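Local coordinates for aluminum resistance protein (Clostridium novyi, PDB 3I16) that binds pyridoxal 5'-phosphate and probably uses it to cleave carbon-sulfur bonds, with a likely part in aluminium resistance, at residues Ser241-Ile246 with Ala382-Ser387; Asp79-Arg84 with Gln292-Ala297; Ile314-Leu317 with Glu321-Pro324; Asn111-Asn116 with Ile264-Tyr269. All coordinates share one frame; numbering follows the deposited sequence. Where two conformers were deposited one is given.

Contact 1 (Ser241-Ile246 with Ala382-Ser387); sequences SLIKNI and AFIQGS
Ile-384 meets Ile-243 through one methyl from each side: CG2 of Ile-384 lies 3.7 Å from CG2 of Ile-243, the two side chains slanting across each other. The CG1 arm of Ile-384 leaves in another direction, so only its short branch does the touching. At Gln-385 it is the backbone that takes part. Its carbonyl O sits 3.7 Å from CD1 of Ile-243, while the amide side chain turns away to the second subunit, where OE1 takes a hydrogen bond from the backbone N of Tyr-70. Gly-386 follows at the third position of a type II turn, with a positive phi of 82° that suits glycine, and its carbonyl O lies 3.9 Å from the same CD1. That O also accepts from a water, 2.7 Å away, which takes a weak bond from NZ of Lys-244. Ile-243 reaches both carbonyls because its CG1 is wedged between the backbone N and carbonyl carbon (chi1 70°) and the arm then runs straight on. Ser-387 closes the turn, its N bonded to the carbonyl O of Ile-384, and places OG 3.1 Å from the carbonyl O of Ile-243, one of the acceptors within reach of its proton. Lys-244, next after Ile-243, touches the bound pyridoxal 5'-phosphate and probably corresponds to the cofactor lysine of fold type I enzymes. Methyl packing, a serine hydroxyl and a shared water thus join the turn bordering the second subunit to Lys-244 and the residue just before it.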
# COMPACT_ATOMS: atom_id res chain seq x y z
N SER B 241 6.22 19.22 -10.08
CA SER B 241 6.07 18.32 -8.92
C SER B 241 4.62 17.85 -8.70
O SER B 241 3.69 18.66 -8.75
CB SER B 241 6.56 19.04 -7.66
OG SER B 241 6.20 18.32 -6.48
N LEU B 242 4.44 16.57 -8.42
CA LEU B 242 3.10 16.05 -8.17
C LEU B 242 2.58 16.37 -6.75
O LEU B 242 1.47 16.00 -6.42
CB LEU B 242 3.01 14.52 -8.43
CG LEU B 242 3.11 13.96 -9.87
CD1 LEU B 242 2.46 12.58 -9.88
CD2 LEU B 242 2.44 14.81 -10.94
N ILE B 243 3.39 17.00 -5.90
CA ILE B 243 2.89 17.44 -4.60
C ILE B 243 2.56 18.94 -4.59
O ILE B 243 2.39 19.52 -3.52
CB ILE B 243 3.74 16.96 -3.39
CG1 ILE B 243 5.09 17.64 -3.30
CG2 ILE B 243 3.88 15.40 -3.42
CD1 ILE B 243 5.89 17.20 -2.04
N LYS B 244 2.53 19.56 -5.78
CA LYS B 244 2.06 20.93 -5.93
C LYS B 244 0.71 20.78 -6.64
O LYS B 244 0.06 19.78 -6.46
CB LYS B 244 3.03 21.82 -6.71
CG LYS B 244 4.39 21.94 -6.08
CD LYS B 244 5.24 22.94 -6.83
CE LYS B 244 6.67 22.95 -6.30
NZ LYS B 244 6.70 23.14 -4.82
N ASN B 245 0.29 21.77 -7.43
CA ASN B 245 -1.05 21.78 -8.06
C ASN B 245 -1.58 20.48 -8.70
O ASN B 245 -2.66 20.02 -8.36
CB ASN B 245 -1.12 22.85 -9.17
CG ASN B 245 -0.69 24.24 -8.71
OD1 ASN B 245 0.05 24.39 -7.75
ND2 ASN B 245 -1.13 25.27 -9.45
N ILE B 246 -0.82 19.92 -9.63
CA ILE B 246 -1.31 18.81 -10.47
C ILE B 246 -1.58 17.50 -9.78
O ILE B 246 -2.24 16.61 -10.33
CB ILE B 246 -0.42 18.64 -11.74
CG1 ILE B 246 -1.18 17.91 -12.86
CG2 ILE B 246 0.90 17.95 -11.40
CD1 ILE B 246 -0.69 18.24 -14.26
N ALA B 382 0.85 19.10 6.96
CA ALA B 382 0.22 18.47 5.81
C ALA B 382 0.02 16.95 5.85
O ALA B 382 0.74 16.23 6.54
CB ALA B 382 1.06 18.84 4.58
N PHE B 383 -0.96 16.47 5.09
CA PHE B 383 -1.19 15.04 4.91
C PHE B 383 -0.01 14.43 4.12
O PHE B 383 0.42 13.34 4.43
CB PHE B 383 -2.52 14.80 4.20
CG PHE B 383 -3.71 15.20 5.03
CD1 PHE B 383 -4.23 14.33 5.97
CD2 PHE B 383 -4.29 16.45 4.88
CE1 PHE B 383 -5.31 14.69 6.75
CE2 PHE B 383 -5.37 16.82 5.68
CZ PHE B 383 -5.88 15.94 6.60
N ILE B 384 0.49 15.16 3.12
CA ILE B 384 1.59 14.74 2.28
C ILE B 384 2.76 15.67 2.63
O ILE B 384 2.67 16.90 2.46
CB ILE B 384 1.22 14.80 0.80
CG1 ILE B 384 0.05 13.86 0.48
CG2 ILE B 384 2.45 14.51 -0.08
CD1 ILE B 384 0.29 12.32 0.72
N GLN B 385 3.85 15.08 3.13
CA GLN B 385 4.98 15.86 3.67
C GLN B 385 5.61 16.82 2.66
O GLN B 385 6.09 16.41 1.62
CB GLN B 385 6.06 14.95 4.23
CG GLN B 385 7.13 15.70 5.06
CD GLN B 385 8.45 14.95 5.13
OE1 GLN B 385 9.05 14.66 4.10
NE2 GLN B 385 8.90 14.64 6.32
N GLY B 386 5.59 18.11 3.00
CA GLY B 386 6.14 19.13 2.11
C GLY B 386 5.24 19.59 0.98
O GLY B 386 5.66 20.41 0.16
N SER B 387 4.01 19.07 0.90
CA SER B 387 3.10 19.46 -0.15
C SER B 387 2.82 20.96 -0.03
O SER B 387 2.49 21.44 1.04
CB SER B 387 1.79 18.70 -0.04
OG SER B 387 0.80 19.30 -0.87
O HOH W 1 6.06 21.10 -2.37

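Contact 2 (Asp79-Arg84 with Gln292-Ala297); sequences DAVYAR and QGLFLA. With EDO (1,2-ethanediol), chain M.
A single methyl group, CD2 of Leu-294, makes both of the close contacts between the two segments, meeting Val-81 and Tyr-82 at once. CG1 of Val-81 lies 3.6 Å from it, and the Tyr-82 ring approaches with CE1 at 3.8 Å and CD1 at 3.9 Å from the same CD2. The methyl meets the ring obliquely. The Leu-294 and Tyr-82 side chains run past each other in opposite directions, whereas Val-81 crosses Leu-294 at a slant. Tyr-82 has an unusual first torsion, chi1 -99°, well beyond the common value near -60°, and this swing lays the ring beside the leucine. In Leu-294 the CG is trans to the backbone N (chi1 172°), which carries the isobutyl group toward helix 73-86; the closest CA atoms, those of Tyr-82 and Leu-294, are 8.6 Å apart. Helix 73-86 comes just ahead of edge strand 90-94 of the seven-stranded sheet, and the long helix 287-318 in this fold type I arrangement runs from the cofactor-binding domain toward the smaller C-terminal one. Helix 17-54 adds to the apolar cluster, with Ala-51 against Val-81 and Val-48 against Leu-294, and the Tyr-82 ring also meets that of Tyr-256 with the planes inclined. Two residues before Leu-294, the extended Gln-292 faces a different neighbour: NE2 bonds to the carbonyl O of Gly-249 of the third subunit, and OE1 accepts a hydrogen bond from O2 of a 1,2-ethanediol molecule, which NH2 of Arg-288 of the same chain and the carbonyl O of Ile-250 of the third subunit also hold.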
# COMPACT_ATOMS: atom_id res chain seq x y z
N ASP B 79 0.64 8.54 -18.47
CA ASP B 79 1.50 9.39 -19.29
C ASP B 79 0.70 9.93 -20.49
O ASP B 79 0.80 11.13 -20.82
CB ASP B 79 2.72 8.64 -19.79
CG ASP B 79 3.73 8.32 -18.69
OD1 ASP B 79 3.64 8.86 -17.56
OD2 ASP B 79 4.61 7.48 -18.95
N ALA B 80 -0.11 9.07 -21.10
CA ALA B 80 -0.93 9.43 -22.24
C ALA B 80 -1.99 10.44 -21.87
O ALA B 80 -2.26 11.37 -22.63
CB ALA B 80 -1.58 8.16 -22.87
N VAL B 81 -2.61 10.26 -20.70
CA VAL B 81 -3.60 11.24 -20.22
C VAL B 81 -2.94 12.61 -20.01
O VAL B 81 -3.50 13.63 -20.41
CB VAL B 81 -4.31 10.77 -18.93
CG1 VAL B 81 -5.13 11.90 -18.31
CG2 VAL B 81 -5.19 9.55 -19.21
N TYR B 82 -1.76 12.62 -19.38
CA TYR B 82 -1.03 13.88 -19.14
C TYR B 82 -0.70 14.59 -20.46
O TYR B 82 -0.85 15.81 -20.58
CB TYR B 82 0.27 13.64 -18.34
CG TYR B 82 0.20 13.92 -16.86
CD1 TYR B 82 -0.59 13.16 -16.02
CD2 TYR B 82 0.99 14.91 -16.28
CE1 TYR B 82 -0.66 13.43 -14.65
CE2 TYR B 82 0.95 15.18 -14.90
CZ TYR B 82 0.14 14.43 -14.10
OH TYR B 82 0.10 14.67 -12.74
N ALA B 83 -0.25 13.81 -21.43
CA ALA B 83 0.12 14.31 -22.76
C ALA B 83 -1.07 14.96 -23.48
O ALA B 83 -0.92 16.03 -24.09
CB ALA B 83 0.75 13.19 -23.59
N ARG B 84 -2.26 14.35 -23.35
CA ARG B 84 -3.47 14.96 -23.88
C ARG B 84 -3.83 16.25 -23.15
O ARG B 84 -4.21 17.23 -23.79
CB ARG B 84 -4.65 14.00 -23.82
CG ARG B 84 -4.57 12.91 -24.85
CD ARG B 84 -5.69 11.92 -24.68
NE ARG B 84 -5.55 10.84 -25.64
CZ ARG B 84 -5.98 10.89 -26.90
NH1 ARG B 84 -6.60 11.97 -27.37
NH2 ARG B 84 -5.79 9.84 -27.69
N GLN B 292 -6.55 10.14 -9.77
CA GLN B 292 -7.58 10.86 -9.04
C GLN B 292 -7.17 12.31 -8.71
O GLN B 292 -7.99 13.22 -8.81
CB GLN B 292 -8.02 10.11 -7.78
CG GLN B 292 -9.35 10.63 -7.27
CD GLN B 292 -9.93 9.86 -6.12
OE1 GLN B 292 -9.32 8.92 -5.61
NE2 GLN B 292 -11.13 10.27 -5.70
N GLY B 293 -5.89 12.49 -8.37
CA GLY B 293 -5.34 13.80 -8.08
C GLY B 293 -5.37 14.72 -9.29
O GLY B 293 -5.73 15.89 -9.17
N LEU B 294 -5.02 14.21 -10.46
CA LEU B 294 -5.09 15.03 -11.69
C LEU B 294 -6.51 15.50 -11.94
O LEU B 294 -6.76 16.66 -12.33
CB LEU B 294 -4.62 14.22 -12.91
CG LEU B 294 -4.80 14.87 -14.30
CD1 LEU B 294 -4.03 16.17 -14.37
CD2 LEU B 294 -4.38 13.90 -15.39
N PHE B 295 -7.46 14.61 -11.70
CA PHE B 295 -8.87 14.92 -11.94
C PHE B 295 -9.38 16.01 -11.01
O PHE B 295 -10.22 16.82 -11.41
CB PHE B 295 -9.72 13.65 -11.80
CG PHE B 295 -11.12 13.83 -12.27
CD1 PHE B 295 -11.40 13.84 -13.63
CD2 PHE B 295 -12.15 14.02 -11.37
CE1 PHE B 295 -12.68 14.03 -14.08
CE2 PHE B 295 -13.45 14.20 -11.82
CZ PHE B 295 -13.71 14.21 -13.18
N LEU B 296 -8.88 16.03 -9.78
CA LEU B 296 -9.23 17.07 -8.79
C LEU B 296 -8.42 18.33 -8.94
O LEU B 296 -8.80 19.37 -8.40
CB LEU B 296 -9.01 16.57 -7.37
CG LEU B 296 -10.00 15.49 -6.89
CD1 LEU B 296 -9.47 14.82 -5.67
CD2 LEU B 296 -11.39 16.10 -6.64
N ALA B 297 -7.32 18.28 -9.70
CA ALA B 297 -6.38 19.41 -9.75
C ALA B 297 -6.95 20.74 -10.24
O ALA B 297 -6.62 21.78 -9.69
CB ALA B 297 -5.08 19.03 -10.53
C1 EDO M . -7.61 7.67 -2.70
O1 EDO M . -8.10 6.35 -2.40
C2 EDO M . -6.82 7.71 -4.00
O2 EDO M . -7.58 7.16 -5.08

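Contact 3 (Ile314-Leu317 with Glu321-Pro324)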
# COMPACT_ATOMS: atom_id res chain seq x y z
N ILE B 314 -6.55 40.87 2.35
CA ILE B 314 -6.64 41.04 3.81
C ILE B 314 -5.33 41.62 4.40
O ILE B 314 -5.37 42.49 5.29
CB ILE B 314 -7.10 39.75 4.54
CG1 ILE B 314 -7.70 40.09 5.92
CG2 ILE B 314 -5.96 38.74 4.68
CD1 ILE B 314 -8.30 38.84 6.64
N MSE B 315 -4.18 41.19 3.88
CA MSE B 315 -2.87 41.67 4.39
C MSE B 315 -2.63 43.10 3.93
O MSE B 315 -2.08 43.94 4.69
CB MSE B 315 -1.73 40.73 3.94
CG MSE B 315 -1.88 39.30 4.41
SE MSE B 315 -1.92 39.15 6.32
CE MSE B 315 -0.10 39.59 6.64
N GLU B 316 -3.04 43.40 2.70
CA GLU B 316 -2.93 44.77 2.18
C GLU B 316 -3.75 45.72 3.06
O GLU B 316 -3.25 46.79 3.47
CB GLU B 316 -3.43 44.86 0.72
CG GLU B 316 -3.24 46.21 0.11
CD GLU B 316 -3.92 46.39 -1.24
OE1 GLU B 316 -4.61 45.47 -1.76
OE2 GLU B 316 -3.76 47.50 -1.77
N LEU B 317 -5.00 45.34 3.35
CA LEU B 317 -5.88 46.16 4.20
C LEU B 317 -5.30 46.31 5.60
O LEU B 317 -5.39 47.40 6.19
CB LEU B 317 -7.30 45.58 4.26
CG LEU B 317 -8.12 45.69 2.96
CD1 LEU B 317 -9.44 44.96 3.05
CD2 LEU B 317 -8.36 47.13 2.64
N GLU B 321 2.76 45.35 2.62
CA GLU B 321 2.94 45.34 1.18
C GLU B 321 2.78 43.89 0.74
O GLU B 321 3.26 42.97 1.41
CB GLU B 321 4.32 45.81 0.76
CG GLU B 321 4.59 47.27 0.88
CD GLU B 321 5.98 47.60 0.37
OE1 GLU B 321 6.31 47.29 -0.81
OE2 GLU B 321 6.75 48.16 1.18
N VAL B 322 2.13 43.70 -0.40
CA VAL B 322 1.86 42.38 -0.93
C VAL B 322 2.22 42.33 -2.41
O VAL B 322 2.17 43.34 -3.09
CB VAL B 322 0.36 42.00 -0.73
CG1 VAL B 322 0.03 41.90 0.77
CG2 VAL B 322 -0.57 43.02 -1.44
N MSE B 323 2.56 41.14 -2.89
CA MSE B 323 2.94 40.90 -4.28
C MSE B 323 2.46 39.52 -4.61
O MSE B 323 2.88 38.56 -3.98
CB MSE B 323 4.47 40.98 -4.42
CG MSE B 323 5.06 40.44 -5.74
SE MSE B 323 4.50 41.50 -7.21
CE MSE B 323 5.39 43.16 -6.79
N PRO B 324 1.52 39.39 -5.55
CA PRO B 324 0.83 40.43 -6.32
C PRO B 324 -0.37 40.99 -5.56
O PRO B 324 -0.67 40.54 -4.44
CB PRO B 324 0.37 39.68 -7.57
CG PRO B 324 0.18 38.27 -7.11
CD PRO B 324 1.12 38.03 -5.98
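Apolar contact carries this junction, and Val-322 supplies it from the strand side with both methyls. CG1 lies 3.8 Å from CB of Met-315, a selenomethionine, and 3.9 Å from the backbone N of Glu-316; CG2 of Val-322 lies 4.0 Å from CB of Glu-316. The isopropyl group therefore straddles two successive helical residues, touching them at their roots. Its rotation accounts for this: CG1 stands trans to the carbonyl carbon, with chi1 at -64°, while CG2 fits between the backbone N and carbonyl carbon. Beyond CB, Met-315 bends and its end leads away from Val-322; the side chain also packs on Phe-339, Ile-337 and Leu-422. Polar interactions do not cross the contact. The extended Glu-316 uses OE1 in a salt bridge with Arg-313 one turn back on its own helix, so the carboxylate is engaged there while its CB covers the valine. Backbone hydrogen bonds from Glu-321 and Met-323 go to the adjacent strand 335-338. Helix 287-318 passes into strand 321-323 over a very short helix-to-strand connection that delivers the chain to the edge of the six-stranded antiparallel sheet of the C-terminal domain.

Contact 4 (Asn111-Asn116 with Ile264-Tyr269); sequences NLRPGN and IEKTSY. With EDO (1,2-ethanediol), chain O.
Asn-111, at the end of helix 100-111, brings its CA to 5.9 Å from the CA of Lys-266 on helix 261-271, after which the chain leaves the helix at Leu-112 and makes a type II turn from Arg-113 to Asn-116. The Asn-111 amide crosses the lysine chain at a slant, with OD1 3.7 Å from CD of Lys-266, while ND2 lies toward Thr-267. Each of these polar groups has its main partner nearby: ND2 of Asn-111 bonds to the carbonyl O of Ala-107, and OG1 of Thr-267 to that of Cys-263. Lys-266 is extended beyond CG, which carries NZ past the asparagine to water. One water donates to OD1 of Asn-111 and accepts from NZ of Lys-266 at 3.0 Å; a second accepts from NZ and makes a weak bond to the carbonyl O of Asn-111. Asn-111, Ile-264 and Thr-267 all rest on Leu-237 of strand 237-241, so both helices pack on the seven-stranded sheet of the cofactor-binding domain. Arg-113 folds back on its own loop: NH1 bonds to the carbonyl O of Leu-112 at 2.9 Å, from above the carbonyl plane. Its NH2 passes CD of Lys-266 at 4.2 Å and bonds to the carbonyl O of Asn-140 of the second subunit. A third water accepts from NH2 of Arg-113 at 2.7 Å and lies 3.1 Å from the carbonyl O of Lys-266, perhaps bridging the two. A 1,2-ethanediol molecule donates to OE1 of Glu-265 and meets the edge of the Tyr-269 ring.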
# COMPACT_ATOMS: atom_id res chain seq x y z
N ASN B 111 18.61 16.46 -21.63
CA ASN B 111 18.66 17.17 -22.91
C ASN B 111 19.92 17.97 -23.26
O ASN B 111 19.97 18.52 -24.36
CB ASN B 111 17.39 18.04 -23.07
CG ASN B 111 16.14 17.19 -23.27
OD1 ASN B 111 15.79 16.86 -24.41
ND2 ASN B 111 15.51 16.77 -22.17
N LEU B 112 20.93 17.98 -22.39
CA LEU B 112 22.17 18.73 -22.64
C LEU B 112 23.36 17.77 -22.67
O LEU B 112 23.36 16.75 -22.00
CB LEU B 112 22.38 19.82 -21.57
CG LEU B 112 21.43 21.02 -21.62
CD1 LEU B 112 21.40 21.70 -20.25
CD2 LEU B 112 21.80 22.02 -22.77
N ARG B 113 24.35 18.11 -23.50
CA ARG B 113 25.56 17.31 -23.70
C ARG B 113 26.78 18.21 -23.62
O ARG B 113 26.67 19.44 -23.79
CB ARG B 113 25.51 16.62 -25.06
CG ARG B 113 24.31 15.69 -25.26
CD ARG B 113 24.49 14.38 -24.44
NE ARG B 113 23.34 13.52 -24.65
CZ ARG B 113 22.22 13.48 -23.93
NH1 ARG B 113 22.06 14.24 -22.84
NH2 ARG B 113 21.26 12.64 -24.31
N PRO B 114 27.96 17.61 -23.37
CA PRO B 114 29.14 18.46 -23.27
C PRO B 114 29.28 19.43 -24.45
O PRO B 114 29.04 19.05 -25.59
CB PRO B 114 30.29 17.47 -23.21
CG PRO B 114 29.69 16.23 -22.62
CD PRO B 114 28.27 16.20 -23.10
N GLY B 115 29.62 20.67 -24.15
CA GLY B 115 29.74 21.69 -25.18
C GLY B 115 28.50 22.54 -25.32
O GLY B 115 28.59 23.71 -25.72
N ASN B 116 27.33 21.99 -25.03
CA ASN B 116 26.10 22.76 -25.09
C ASN B 116 26.10 23.80 -23.97
O ASN B 116 26.72 23.64 -22.92
CB ASN B 116 24.87 21.89 -24.85
CG ASN B 116 24.63 20.81 -25.89
OD1 ASN B 116 23.81 19.95 -25.65
ND2 ASN B 116 25.30 20.87 -27.03
N ILE B 264 11.23 13.95 -23.96
CA ILE B 264 10.73 13.09 -22.89
C ILE B 264 11.58 11.83 -22.82
O ILE B 264 11.98 11.42 -21.72
CB ILE B 264 9.24 12.79 -23.05
CG1 ILE B 264 8.40 14.06 -22.77
CG2 ILE B 264 8.81 11.67 -22.11
CD1 ILE B 264 8.33 14.52 -21.29
N GLU B 265 11.89 11.23 -23.97
CA GLU B 265 12.75 10.05 -23.96
C GLU B 265 14.11 10.36 -23.34
O GLU B 265 14.58 9.61 -22.48
CB GLU B 265 12.90 9.42 -25.34
CG GLU B 265 11.66 8.65 -25.76
CD GLU B 265 11.69 8.18 -27.20
OE1 GLU B 265 12.65 8.53 -27.90
OE2 GLU B 265 10.74 7.50 -27.62
N LYS B 266 14.73 11.46 -23.78
CA LYS B 266 16.03 11.87 -23.24
C LYS B 266 16.00 12.10 -21.72
O LYS B 266 16.96 11.78 -21.03
CB LYS B 266 16.56 13.10 -23.96
CG LYS B 266 17.08 12.82 -25.36
CD LYS B 266 17.64 14.09 -25.96
CE LYS B 266 18.16 13.90 -27.37
NZ LYS B 266 18.52 15.26 -27.94
N THR B 267 14.92 12.71 -21.21
CA THR B 267 14.76 12.88 -19.77
C THR B 267 14.67 11.51 -19.08
O THR B 267 15.33 11.29 -18.05
CB THR B 267 13.50 13.69 -19.42
OG1 THR B 267 13.55 14.97 -20.06
CG2 THR B 267 13.40 13.88 -17.90
N SER B 268 13.90 10.58 -19.66
CA SER B 268 13.75 9.23 -19.09
C SER B 268 15.09 8.49 -18.91
O SER B 268 15.24 7.75 -17.95
CB SER B 268 12.77 8.34 -19.89
OG SER B 268 13.30 7.85 -21.12
N TYR B 269 16.04 8.67 -19.83
CA TYR B 269 17.35 8.03 -19.70
C TYR B 269 18.22 8.59 -18.58
O TYR B 269 19.20 7.94 -18.16
CB TYR B 269 18.10 8.06 -21.02
CG TYR B 269 17.38 7.34 -22.12
CD1 TYR B 269 16.95 6.01 -21.96
CD2 TYR B 269 17.13 7.96 -23.35
CE1 TYR B 269 16.31 5.35 -22.96
CE2 TYR B 269 16.49 7.29 -24.36
CZ TYR B 269 16.09 5.99 -24.17
OH TYR B 269 15.45 5.32 -25.16
C1 EDO O . 17.52 9.98 -27.73
O1 EDO O . 17.82 8.82 -28.49
C2 EDO O . 16.04 10.00 -27.36
O2 EDO O . 15.35 8.89 -27.96
O HOH W 2 16.61 17.36 -26.97
O HOH W 3 20.65 16.13 -26.42
O HOH W 4 19.45 11.35 -22.75

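Overall arrangement
Contacts 1 and 2 adjoin one another, their centres 15 Å apart, with Ile-246 packed on Leu-294. Helix 287-318 links contact 2 to contact 3: their centres are 33 Å apart, on opposite sides of the chain's centre, and the helix leads from the cofactor-binding domain to the antiparallel sheet. Contact 4 lies at the far end, its centre about 42 Å from that of contact 3. Along the chain, contact 4 is nested inside the loop closed by contact 2, and contact 3 inside that of contact 1, whereas contacts 1 and 2 interleave. Contacts 1 and 4 touch the second subunit and contacts 1 and 2 the third, while contact 3 lies within one chain.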